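Local coordinates for protein phospholethanolamine N-methyltransferase 2 (Haemonchus contortus, PDB 4KRI) that probably transfers methyl groups from S-adenosylmethionine to phosphomonomethylethanolamine in nematode phosphocholine biosynthesis, at residues A[313-321]-A[425-433]; A[228-236]-A[255-263]. All coordinates share one frame; numbering follows the deposited sequence.

How the contacts relate
Both contacts belong to the Rossmann-like methyltransferase domain, and both reach its central sheet, but they do different work there. Contact 2 packs the glycine-rich turn after strand 225-229 against helix 255-268 and lines the S-adenosylhomocysteine pocket; the side chain of M257 in it is also about 6 Å from the bound phosphomonomethylethanolamine. Contact 1 lies away from that site, where the C-terminal strand 422-430 pairs with the start of strand 320-329 and the chain end runs along the turn leading into it. The centres of contacts 1 and 2 are about 23 Å apart and the nearest atoms of contacts 1 and 2 about 7 Å apart, without touching. Along the chain they follow in series, 228-236/255-263 closing before 313-321/425-433 opens.

Contact 1: A[313-321]-A[425-433]; sequences YRALKPGGK and NFFAAVKPQ
With chi1 of K431 at 178° and every later torsion near 180°, its fully extended side chain runs across one face of the Y313 ring to the last turn of helix 305-315. Y313 carries its own CG opposite the backbone N (chi1 -173°), which lays the ring across the lysine at about a right angle. K431 CG sits over that face, 4.1 Å from the centroid and offset toward the rim, a CH-pi contact, and Y313 OH touches P432 CG. Beyond the ring, K431 NZ donates to two carbonyls, Y313 O and L316 O, each at 2.8 Å, and approaches both from moderately outside the carbonyl plane; N288 OD1 is a third partner.

Backbone bonds join the segments as well. K431 N gives a nearly straight bond to G320 O (2.9 Å), while the type II turn from K317 to G320 presents G319 N to K431 O at 2.7 Å, from above the carbonyl plane, in a more bent bond. One step back, K321 and V430 form a non-hydrogen-bonded antiparallel pair, with K321 CE lying 3.6 Å from V430 CG1.

The lysine ammonium thus meets carbonyl oxygens near the partly negative C-terminal end of helix 305-315, which probably favours its charged form; the hydrogen bonds to Y313 O and L316 O tie the C-terminal tail there.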
ATOM      1  N   TYR A 313      -6.072 -10.065 -12.759  1.00 20.80           N
ATOM      2  CA  TYR A 313      -6.681 -10.308 -14.060  1.00 20.99           C
ATOM      3  C   TYR A 313      -7.675  -9.204 -14.416  1.00 21.38           C
ATOM      4  O   TYR A 313      -7.695  -8.704 -15.547  1.00 21.95           O
ATOM      5  CB  TYR A 313      -7.369 -11.677 -14.043  1.00 21.19           C
ATOM      6  CG  TYR A 313      -7.901 -12.129 -15.376  1.00 23.13           C
ATOM      7  CD1 TYR A 313      -7.158 -12.975 -16.181  1.00 25.08           C
ATOM      8  CD2 TYR A 313      -9.150 -11.723 -15.826  1.00 25.72           C
ATOM      9  CE1 TYR A 313      -7.652 -13.409 -17.411  1.00 25.01           C
ATOM     10  CE2 TYR A 313      -9.646 -12.147 -17.051  1.00 29.72           C
ATOM     11  CZ  TYR A 313      -8.886 -12.989 -17.835  1.00 28.61           C
ATOM     12  OH  TYR A 313      -9.369 -13.417 -19.056  1.00 32.29           O
ATOM     13  N   ARG A 314      -8.500  -8.817 -13.447  1.00 21.16           N
ATOM     14  CA  ARG A 314      -9.518  -7.788 -13.666  1.00 21.58           C
ATOM     15  C   ARG A 314      -8.881  -6.435 -14.031  1.00 22.57           C
ATOM     16  O   ARG A 314      -9.361  -5.735 -14.939  1.00 22.76           O
ATOM     17  CB  ARG A 314     -10.362  -7.629 -12.396  1.00 24.69           C
ATOM     18  CG  ARG A 314     -11.366  -6.492 -12.430  1.00 31.46           C
ATOM     19  CD  ARG A 314     -12.189  -6.466 -11.142  1.00 42.00           C
ATOM     20  NE  ARG A 314     -13.195  -5.407 -11.150  1.00 47.92           N
ATOM     21  CZ  ARG A 314     -12.951  -4.155 -10.773  1.00 48.71           C
ATOM     22  NH1 ARG A 314     -11.732  -3.815 -10.361  1.00 43.03           N
ATOM     23  NH2 ARG A 314     -13.916  -3.243 -10.807  1.00 44.13           N
ATOM     24  N   ALA A 315      -7.792  -6.096 -13.349  1.00 23.22           N
ATOM     25  CA  ALA A 315      -7.171  -4.779 -13.509  1.00 21.41           C
ATOM     26  C   ALA A 315      -6.365  -4.645 -14.802  1.00 20.45           C
ATOM     27  O   ALA A 315      -6.164  -3.537 -15.295  1.00 21.47           O
ATOM     28  CB  ALA A 315      -6.292  -4.462 -12.305  1.00 21.80           C
ATOM     29  N   LEU A 316      -5.891  -5.771 -15.340  1.00 23.12           N
ATOM     30  CA  LEU A 316      -5.114  -5.743 -16.585  1.00 20.45           C
ATOM     31  C   LEU A 316      -5.988  -5.446 -17.787  1.00 22.52           C
ATOM     32  O   LEU A 316      -7.132  -5.910 -17.863  1.00 22.74           O
ATOM     33  CB  LEU A 316      -4.416  -7.090 -16.819  1.00 20.80           C
ATOM     34  CG  LEU A 316      -3.142  -7.386 -16.040  1.00 18.29           C
ATOM     35  CD1 LEU A 316      -2.762  -8.862 -16.184  1.00 21.12           C
ATOM     36  CD2 LEU A 316      -2.023  -6.509 -16.570  1.00 24.67           C
ATOM     37  N   LYS A 317      -5.443  -4.683 -18.735  1.00 22.03           N
ATOM     38  CA  LYS A 317      -6.028  -4.580 -20.073  1.00 23.11           C
ATOM     39  C   LYS A 317      -5.953  -5.949 -20.748  1.00 27.34           C
ATOM     40  O   LYS A 317      -5.047  -6.726 -20.468  1.00 25.74           O
ATOM     41  CB  LYS A 317      -5.237  -3.553 -20.903  1.00 23.51           C
ATOM     42  CG  LYS A 317      -5.238  -2.160 -20.309  1.00 26.94           C
ATOM     43  CD  LYS A 317      -4.136  -1.246 -20.891  1.00 25.41           C
ATOM     44  CE  LYS A 317      -4.260  -1.084 -22.395  1.00 31.27           C
ATOM     45  NZ  LYS A 317      -3.289  -0.080 -22.931  1.00 26.66           N
ATOM     46  N   PRO A 318      -6.915  -6.262 -21.625  1.00 22.19           N
ATOM     47  CA  PRO A 318      -6.754  -7.443 -22.484  1.00 26.37           C
ATOM     48  C   PRO A 318      -5.394  -7.376 -23.185  1.00 23.72           C
ATOM     49  O   PRO A 318      -5.046  -6.302 -23.708  1.00 26.58           O
ATOM     50  CB  PRO A 318      -7.876  -7.276 -23.513  1.00 26.35           C
ATOM     51  CG  PRO A 318      -8.929  -6.461 -22.800  1.00 30.57           C
ATOM     52  CD  PRO A 318      -8.156  -5.516 -21.908  1.00 23.95           C
ATOM     53  N   GLY A 319      -4.634  -8.468 -23.157  1.00 28.50           N
ATOM     54  CA  GLY A 319      -3.297  -8.495 -23.733  1.00 32.56           C
ATOM     55  C   GLY A 319      -2.214  -8.034 -22.767  1.00 31.14           C
ATOM     56  O   GLY A 319      -1.022  -8.125 -23.070  1.00 30.75           O
ATOM     57  N   GLY A 320      -2.622  -7.542 -21.601  1.00 25.64           N
ATOM     58  CA  GLY A 320      -1.674  -7.075 -20.593  1.00 20.89           C
ATOM     59  C   GLY A 320      -0.918  -8.208 -19.919  1.00 23.25           C
ATOM     60  O   GLY A 320      -1.305  -9.375 -20.013  1.00 23.59           O
ATOM     61  N   LYS A 321       0.160  -7.865 -19.220  1.00 21.93           N
ATOM     62  CA  LYS A 321       1.052  -8.888 -18.675  1.00 20.75           C
ATOM     63  C   LYS A 321       1.281  -8.721 -17.184  1.00 20.72           C
ATOM     64  O   LYS A 321       1.454  -7.605 -16.697  1.00 20.69           O
ATOM     65  CB  LYS A 321       2.397  -8.865 -19.410  1.00 23.25           C
ATOM     66  CG  LYS A 321       3.385  -9.902 -18.878  1.00 36.01           C
ATOM     67  CD  LYS A 321       4.619 -10.046 -19.778  1.00 38.71           C
ATOM     68  CE  LYS A 321       4.393 -11.069 -20.875  1.00 47.95           C
ATOM     69  NZ  LYS A 321       5.552 -11.177 -21.806  1.00 47.77           N
ATOM     70  N   ASN A 425      10.805 -17.926  -6.581  1.00 26.13           N
ATOM     71  CA  ASN A 425      10.055 -18.286  -7.780  1.00 22.11           C
ATOM     72  C   ASN A 425       9.665 -17.104  -8.665  1.00 27.19           C
ATOM     73  O   ASN A 425       9.427 -16.007  -8.168  1.00 26.84           O
ATOM     74  CB  ASN A 425       8.793 -19.056  -7.392  1.00 27.87           C
ATOM     75  CG  ASN A 425       9.099 -20.444  -6.863  1.00 28.79           C
ATOM     76  OD1 ASN A 425      10.132 -21.029  -7.194  1.00 26.21           O
ATOM     77  ND2 ASN A 425       8.190 -20.986  -6.058  1.00 32.11           N
ATOM     78  N   PHE A 426       9.587 -17.366  -9.968  1.00 23.99           N
ATOM     79  CA  PHE A 426       9.202 -16.390 -10.984  1.00 25.57           C
ATOM     80  C   PHE A 426       7.918 -16.869 -11.667  1.00 24.53           C
ATOM     81  O   PHE A 426       7.770 -18.055 -11.973  1.00 24.91           O
ATOM     82  CB  PHE A 426      10.328 -16.289 -12.018  1.00 28.27           C
ATOM     83  CG  PHE A 426       9.985 -15.463 -13.236  1.00 28.69           C
ATOM     84  CD1 PHE A 426      10.319 -14.123 -13.282  1.00 29.61           C
ATOM     85  CD2 PHE A 426       9.373 -16.037 -14.344  1.00 31.19           C
ATOM     86  CE1 PHE A 426      10.017 -13.355 -14.397  1.00 31.47           C
ATOM     87  CE2 PHE A 426       9.066 -15.284 -15.461  1.00 30.43           C
ATOM     88  CZ  PHE A 426       9.389 -13.937 -15.489  1.00 28.43           C
ATOM     89  N   PHE A 427       6.986 -15.955 -11.893  1.00 22.05           N
ATOM     90  CA  PHE A 427       5.759 -16.258 -12.619  1.00 24.54           C
ATOM     91  C   PHE A 427       5.444 -15.092 -13.551  1.00 22.31           C
ATOM     92  O   PHE A 427       5.519 -13.933 -13.151  1.00 22.82           O
ATOM     93  CB  PHE A 427       4.601 -16.480 -11.638  1.00 28.76           C
ATOM     94  CG  PHE A 427       3.240 -16.276 -12.244  1.00 24.36           C
ATOM     95  CD1 PHE A 427       2.701 -17.208 -13.127  1.00 27.77           C
ATOM     96  CD2 PHE A 427       2.490 -15.162 -11.910  1.00 23.10           C
ATOM     97  CE1 PHE A 427       1.442 -17.007 -13.688  1.00 26.42           C
ATOM     98  CE2 PHE A 427       1.232 -14.951 -12.470  1.00 28.55           C
ATOM     99  CZ  PHE A 427       0.707 -15.878 -13.355  1.00 25.63           C
ATOM    100  N   ALA A 428       5.118 -15.395 -14.804  1.00 20.53           N
ATOM    101  CA  ALA A 428       4.601 -14.367 -15.712  1.00 23.96           C
ATOM    102  C   ALA A 428       3.471 -14.956 -16.539  1.00 24.54           C
ATOM    103  O   ALA A 428       3.431 -16.164 -16.750  1.00 25.31           O
ATOM    104  CB  ALA A 428       5.704 -13.840 -16.617  1.00 28.63           C
ATOM    105  N   ALA A 429       2.548 -14.113 -16.998  1.00 24.04           N
ATOM    106  CA  ALA A 429       1.447 -14.570 -17.840  1.00 20.85           C
ATOM    107  C   ALA A 429       0.751 -13.377 -18.458  1.00 23.24           C
ATOM    108  O   ALA A 429       1.002 -12.223 -18.076  1.00 24.36           O
ATOM    109  CB  ALA A 429       0.450 -15.401 -17.033  1.00 25.26           C
ATOM    110  N   VAL A 430      -0.118 -13.656 -19.418  1.00 22.17           N
ATOM    111  CA  VAL A 430      -0.832 -12.594 -20.115  1.00 21.27           C
ATOM    112  C   VAL A 430      -2.354 -12.788 -20.050  1.00 24.35           C
ATOM    113  O   VAL A 430      -2.850 -13.921 -19.969  1.00 23.79           O
ATOM    114  CB  VAL A 430      -0.327 -12.415 -21.583  1.00 43.96           C
ATOM    115  CG1 VAL A 430       1.182 -12.486 -21.648  1.00 30.99           C
ATOM    116  CG2 VAL A 430      -0.886 -13.466 -22.473  1.00 58.81           C
ATOM    117  N   LYS A 431      -3.080 -11.676 -20.062  1.00 25.37           N
ATOM    118  CA  LYS A 431      -4.534 -11.710 -20.126  1.00 26.88           C
ATOM    119  C   LYS A 431      -4.911 -11.828 -21.590  1.00 22.62           C
ATOM    120  O   LYS A 431      -4.383 -11.097 -22.414  1.00 27.03           O
ATOM    121  CB  LYS A 431      -5.119 -10.421 -19.546  1.00 25.45           C
ATOM    122  CG  LYS A 431      -6.646 -10.346 -19.611  1.00 28.58           C
ATOM    123  CD  LYS A 431      -7.158  -9.187 -18.752  1.00 25.11           C
ATOM    124  CE  LYS A 431      -8.672  -9.040 -18.838  1.00 24.96           C
ATOM    125  NZ  LYS A 431      -9.096  -7.957 -17.886  1.00 24.21           N
ATOM    126  N   PRO A 432      -5.804 -12.775 -21.929  1.00 23.01           N
ATOM    127  CA  PRO A 432      -6.082 -13.002 -23.351  1.00 26.31           C
ATOM    128  C   PRO A 432      -6.595 -11.787 -24.091  1.00 36.79           C
ATOM    129  O   PRO A 432      -7.260 -10.953 -23.458  1.00 32.57           O
ATOM    130  CB  PRO A 432      -7.164 -14.105 -23.345  1.00 32.52           C
ATOM    131  CG  PRO A 432      -7.413 -14.459 -21.887  1.00 38.95           C
ATOM    132  CD  PRO A 432      -6.265 -13.895 -21.092  1.00 29.60           C
ATOM    133  N   GLN A 433      -6.198 -11.710 -25.372  1.00 43.33           N
ATOM    134  CA  GLN A 433      -6.685 -10.812 -26.445  1.00 60.75           C
ATOM    135  C   GLN A 433      -5.745  -9.695 -26.946  1.00 68.98           C
ATOM    136  O   GLN A 433      -6.165  -8.832 -27.721  1.00 73.49           O
ATOM    137  CB  GLN A 433      -8.082 -10.271 -26.162  1.00 61.78           C
ATOM    138  CG  GLN A 433      -9.146 -11.345 -26.169  1.00 65.60           C
ATOM    139  CD  GLN A 433     -10.394 -10.886 -25.466  1.00 68.80           C
ATOM    140  OE1 GLN A 433     -10.626  -9.682 -25.320  1.00 59.26           O
ATOM    141  NE2 GLN A 433     -11.201 -11.837 -25.006  1.00 70.52           N
ATOM    142  OXT GLN A 433      -4.557  -9.622 -26.629  1.00 69.75           O
TER

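Contact 2: A[228-236]-A[255-263]; sequences DIGVGIGGG and TNMLAVALE. With SAH (S-adenosyl-L-homocysteine), chain D.
Apolar contacts make up most of this interface. I233 and V260 run next to each other in the same direction, with I233 CG2 3.6 Å from V260 CB; the same methyl touches M257 SD at 3.7 Å. That methyl stands opposite the carbonyl carbon because I233 CG1 takes the place between N and C (chi1 62°). V231 CG1 meets L258 CD1 at 3.6 Å, the two side chains crossing at about a right angle.

Backbone contacts are close but weakly polar. A261 CA approaches I233 O at 3.3 Å in a CA-H...O contact, and A261 CB rests against the same peptide. No conventional hydrogen bond crosses between the segments. The turn instead holds itself through G234 N to V231 O, closing a type II' turn, and G232 N is bonded to D252 OD1.

The remaining contacts are with the ligand. The amino group of S-adenosylhomocysteine donates to G230 O (2.8 Å), and G232 CA lies against its CB. M257 CG lies 3.3 Å from the ribose O3', and the bend at chi2 (-71°) folds M257 CE back to the same O3', at 3.4 Å.

G230, G232 and G235 are consistent with the GxGxxG pattern of Rossmann-type methyltransferases. With no side chain at G230 or G232, S-adenosylhomocysteine lies directly on the backbone, while I233 and V231 pack the turn onto helix 255-268, whose M257 reaches the ribose.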
ATOM      1  N   ASP A 228       2.221  -1.591  -9.411  1.00 16.85           N
ATOM      2  CA  ASP A 228       3.212  -2.326  -8.608  1.00 16.84           C
ATOM      3  C   ASP A 228       2.571  -2.698  -7.289  1.00 22.27           C
ATOM      4  O   ASP A 228       2.206  -1.827  -6.512  1.00 21.28           O
ATOM      5  CB  ASP A 228       4.454  -1.443  -8.371  1.00 19.47           C
ATOM      6  CG  ASP A 228       5.588  -2.182  -7.655  1.00 28.74           C
ATOM      7  OD1 ASP A 228       5.320  -2.930  -6.680  1.00 30.12           O
ATOM      8  OD2 ASP A 228       6.768  -2.019  -8.062  1.00 29.52           O
ATOM      9  N   ILE A 229       2.433  -3.998  -7.038  1.00 18.36           N
ATOM     10  CA  ILE A 229       1.788  -4.471  -5.827  1.00 17.82           C
ATOM     11  C   ILE A 229       2.859  -4.780  -4.781  1.00 19.18           C
ATOM     12  O   ILE A 229       3.732  -5.613  -5.008  1.00 23.12           O
ATOM     13  CB  ILE A 229       0.921  -5.731  -6.116  1.00 18.96           C
ATOM     14  CG1 ILE A 229      -0.298  -5.330  -6.957  1.00 20.41           C
ATOM     15  CG2 ILE A 229       0.493  -6.397  -4.811  1.00 20.37           C
ATOM     16  CD1 ILE A 229      -1.111  -6.521  -7.496  1.00 25.06           C
ATOM     17  N   GLY A 230       2.775  -4.115  -3.629  1.00 18.23           N
ATOM     18  CA  GLY A 230       3.759  -4.291  -2.576  1.00 19.11           C
ATOM     19  C   GLY A 230       5.032  -3.535  -2.883  1.00 22.43           C
ATOM     20  O   GLY A 230       6.127  -4.081  -2.818  1.00 23.52           O
ATOM     21  N   VAL A 231       4.869  -2.255  -3.175  1.00 20.21           N
ATOM     22  CA  VAL A 231       5.930  -1.418  -3.713  1.00 21.34           C
ATOM     23  C   VAL A 231       7.020  -1.050  -2.688  1.00 23.96           C
ATOM     24  O   VAL A 231       8.094  -0.569  -3.061  1.00 24.59           O
ATOM     25  CB  VAL A 231       5.298  -0.165  -4.369  1.00 22.53           C
ATOM     26  CG1 VAL A 231       4.792   0.806  -3.311  1.00 24.87           C
ATOM     27  CG2 VAL A 231       6.274   0.500  -5.326  1.00 23.61           C
ATOM     28  N   GLY A 232       6.759  -1.300  -1.404  1.00 21.93           N
ATOM     29  CA  GLY A 232       7.769  -1.109  -0.374  1.00 19.06           C
ATOM     30  C   GLY A 232       8.184   0.353  -0.275  1.00 19.34           C
ATOM     31  O   GLY A 232       7.332   1.238  -0.268  1.00 22.24           O
ATOM     32  N   ILE A 233       9.492   0.615  -0.234  1.00 21.79           N
ATOM     33  CA  ILE A 233       9.957   1.998  -0.154  1.00 22.05           C
ATOM     34  C   ILE A 233      10.203   2.633  -1.518  1.00 21.46           C
ATOM     35  O   ILE A 233      10.738   3.745  -1.605  1.00 22.29           O
ATOM     36  CB  ILE A 233      11.184   2.163   0.765  1.00 24.26           C
ATOM     37  CG1 ILE A 233      12.379   1.367   0.244  1.00 25.48           C
ATOM     38  CG2 ILE A 233      10.839   1.765   2.189  1.00 26.31           C
ATOM     39  CD1 ILE A 233      13.632   1.580   1.091  1.00 27.98           C
ATOM     40  N   GLY A 234       9.792   1.935  -2.580  1.00 23.46           N
ATOM     41  CA  GLY A 234       9.581   2.601  -3.860  1.00 24.43           C
ATOM     42  C   GLY A 234      10.641   2.409  -4.936  1.00 21.70           C
ATOM     43  O   GLY A 234      10.453   2.849  -6.076  1.00 22.93           O
ATOM     44  N   GLY A 235      11.753   1.774  -4.582  1.00 22.01           N
ATOM     45  CA  GLY A 235      12.871   1.647  -5.501  1.00 23.48           C
ATOM     46  C   GLY A 235      12.526   1.048  -6.849  1.00 24.13           C
ATOM     47  O   GLY A 235      12.978   1.543  -7.890  1.00 24.67           O
ATOM     48  N   GLY A 236      11.721  -0.004  -6.834  1.00 24.48           N
ATOM     49  CA  GLY A 236      11.305  -0.664  -8.061  1.00 21.71           C
ATOM     50  C   GLY A 236      10.404   0.193  -8.926  1.00 19.48           C
ATOM     51  O   GLY A 236      10.582   0.251 -10.152  1.00 23.06           O
ATOM     52  N   THR A 255       2.104   1.462   6.060  1.00 25.33           N
ATOM     53  CA  THR A 255       2.326   2.903   6.091  1.00 25.30           C
ATOM     54  C   THR A 255       3.778   3.240   6.398  1.00 25.54           C
ATOM     55  O   THR A 255       4.273   4.272   5.949  1.00 26.74           O
ATOM     56  CB  THR A 255       1.426   3.628   7.105  1.00 29.69           C
ATOM     57  OG1 THR A 255       1.367   2.871   8.318  1.00 35.40           O
ATOM     58  CG2 THR A 255       0.025   3.811   6.531  1.00 28.85           C
ATOM     59  N   ASN A 256       4.454   2.398   7.173  1.00 25.25           N
ATOM     60  CA  ASN A 256       5.889   2.582   7.396  1.00 25.56           C
ATOM     61  C   ASN A 256       6.684   2.574   6.086  1.00 23.97           C
ATOM     62  O   ASN A 256       7.548   3.428   5.873  1.00 26.93           O
ATOM     63  CB  ASN A 256       6.460   1.520   8.334  1.00 26.36           C
ATOM     64  CG  ASN A 256       6.108   1.763   9.778  1.00 32.54           C
ATOM     65  OD1 ASN A 256       5.709   2.861  10.154  1.00 31.25           O
ATOM     66  ND2 ASN A 256       6.287   0.735  10.611  1.00 28.81           N
ATOM     67  N   MET A 257       6.377   1.613   5.219  1.00 23.67           N
ATOM     68  CA  MET A 257       7.015   1.502   3.913  1.00 20.84           C
ATOM     69  C   MET A 257       6.679   2.694   3.033  1.00 23.48           C
ATOM     70  O   MET A 257       7.565   3.349   2.470  1.00 22.43           O
ATOM     71  CB  MET A 257       6.537   0.230   3.195  1.00 22.86           C
ATOM     72  CG  MET A 257       7.094  -1.045   3.742  1.00 29.91           C
ATOM     73  SD  MET A 257       8.840  -1.172   3.323  1.00 29.39           S
ATOM     74  CE  MET A 257       9.077  -2.922   3.394  1.00 33.34           C
ATOM     75  N   LEU A 258       5.389   2.983   2.900  1.00 20.18           N
ATOM     76  CA  LEU A 258       4.984   3.995   1.943  1.00 22.87           C
ATOM     77  C   LEU A 258       5.364   5.401   2.401  1.00 26.72           C
ATOM     78  O   LEU A 258       5.591   6.284   1.574  1.00 24.47           O
ATOM     79  CB  LEU A 258       3.488   3.888   1.634  1.00 25.68           C
ATOM     80  CG  LEU A 258       3.215   4.208   0.162  1.00 37.14           C
ATOM     81  CD1 LEU A 258       3.779   3.107  -0.709  1.00 28.39           C
ATOM     82  CD2 LEU A 258       1.737   4.419  -0.116  1.00 38.68           C
ATOM     83  N   ALA A 259       5.468   5.613   3.714  1.00 22.83           N
ATOM     84  CA  ALA A 259       5.943   6.904   4.205  1.00 28.12           C
ATOM     85  C   ALA A 259       7.296   7.246   3.581  1.00 27.19           C
ATOM     86  O   ALA A 259       7.552   8.410   3.227  1.00 28.37           O
ATOM     87  CB  ALA A 259       6.057   6.883   5.721  1.00 29.46           C
ATOM     88  N   VAL A 260       8.153   6.237   3.454  1.00 26.66           N
ATOM     89  CA  VAL A 260       9.489   6.417   2.885  1.00 26.81           C
ATOM     90  C   VAL A 260       9.418   6.659   1.382  1.00 24.04           C
ATOM     91  O   VAL A 260      10.058   7.570   0.854  1.00 25.49           O
ATOM     92  CB  VAL A 260      10.375   5.200   3.153  1.00 30.40           C
ATOM     93  CG1 VAL A 260      11.749   5.398   2.543  1.00 25.66           C
ATOM     94  CG2 VAL A 260      10.485   4.946   4.649  1.00 30.93           C
ATOM     95  N   ALA A 261       8.631   5.844   0.696  1.00 21.32           N
ATOM     96  CA  ALA A 261       8.447   6.018  -0.738  1.00 22.61           C
ATOM     97  C   ALA A 261       7.933   7.425  -1.063  1.00 21.88           C
ATOM     98  O   ALA A 261       8.420   8.074  -1.989  1.00 19.58           O
ATOM     99  CB  ALA A 261       7.493   4.942  -1.287  1.00 20.10           C
ATOM    100  N   LEU A 262       6.957   7.892  -0.282  1.00 20.83           N
ATOM    101  CA  LEU A 262       6.310   9.163  -0.509  1.00 21.05           C
ATOM    102  C   LEU A 262       7.257  10.302  -0.226  1.00 22.64           C
ATOM    103  O   LEU A 262       7.316  11.248  -1.004  1.00 21.38           O
ATOM    104  CB  LEU A 262       5.044   9.287   0.351  1.00 23.35           C
ATOM    105  CG  LEU A 262       3.868   8.465  -0.176  1.00 19.34           C
ATOM    106  CD1 LEU A 262       2.875   8.197   0.933  1.00 24.48           C
ATOM    107  CD2 LEU A 262       3.187   9.238  -1.289  1.00 20.14           C
ATOM    108  N   GLU A 263       8.015  10.199   0.868  1.00 22.51           N
ATOM    109  CA  GLU A 263       8.976  11.246   1.218  1.00 25.42           C
ATOM    110  C   GLU A 263       9.970  11.412   0.085  1.00 23.84           C
ATOM    111  O   GLU A 263      10.326  12.535  -0.299  1.00 25.85           O
ATOM    112  CB  GLU A 263       9.734  10.852   2.485  1.00 30.86           C
ATOM    113  CG  GLU A 263      10.866  11.795   2.848  1.00 41.91           C
ATOM    114  CD  GLU A 263      11.586  11.380   4.117  1.00 52.18           C
ATOM    115  OE1 GLU A 263      11.110  10.447   4.801  1.00 50.20           O
ATOM    116  OE2 GLU A 263      12.629  11.989   4.432  1.00 57.38           O
TER
HETATM  117  N   SAH D 701       8.572  -4.559  -4.098  1.00 31.29           N
HETATM  118  CA  SAH D 701       9.460  -3.841  -3.147  1.00 29.47           C
HETATM  119  CB  SAH D 701       9.050  -4.189  -1.662  1.00 30.95           C
HETATM  120  CG  SAH D 701       9.278  -5.619  -1.183  1.00 34.37           C
HETATM  121  SD  SAH D 701       8.710  -5.878   0.528  1.00 29.55           S
HETATM  122  C   SAH D 701      10.887  -4.070  -3.456  1.00 31.49           C
HETATM  123  O   SAH D 701      11.208  -4.709  -4.448  1.00 28.93           O
HETATM  124  OXT SAH D 701      11.733  -3.430  -2.853  1.00 25.84           O
HETATM  125  C5' SAH D 701       7.020  -6.503   0.459  1.00 28.44           C
HETATM  126  C4' SAH D 701       6.000  -5.515   0.551  1.00 27.75           C
HETATM  127  O4' SAH D 701       4.723  -6.141   0.258  1.00 27.10           O
HETATM  128  C3' SAH D 701       5.880  -5.015   1.940  1.00 29.00           C
HETATM  129  O3' SAH D 701       6.111  -3.623   1.938  1.00 28.73           O
HETATM  130  C2' SAH D 701       4.506  -5.305   2.350  1.00 25.60           C
HETATM  131  O2' SAH D 701       3.945  -4.287   3.147  1.00 33.07           O
HETATM  132  C1' SAH D 701       3.800  -5.455   1.043  1.00 23.50           C
HETATM  133  N9  SAH D 701       2.491  -6.187   1.158  1.00 24.65           N
HETATM  134  C8  SAH D 701       2.284  -7.406   1.706  1.00 28.99           C
HETATM  135  N7  SAH D 701       0.995  -7.722   1.544  1.00 28.78           N
HETATM  136  C5  SAH D 701       0.384  -6.720   0.878  1.00 26.33           C
HETATM  137  C6  SAH D 701      -0.933  -6.520   0.445  1.00 29.48           C
HETATM  138  N6  SAH D 701      -1.919  -7.451   0.684  1.00 30.07           N
HETATM  139  N1  SAH D 701      -1.213  -5.373  -0.211  1.00 27.31           N
HETATM  140  C2  SAH D 701      -0.272  -4.454  -0.451  1.00 25.59           C
HETATM  141  N3  SAH D 701       1.003  -4.621  -0.055  1.00 22.94           N
HETATM  142  C4  SAH D 701       1.352  -5.733   0.620  1.00 24.73           C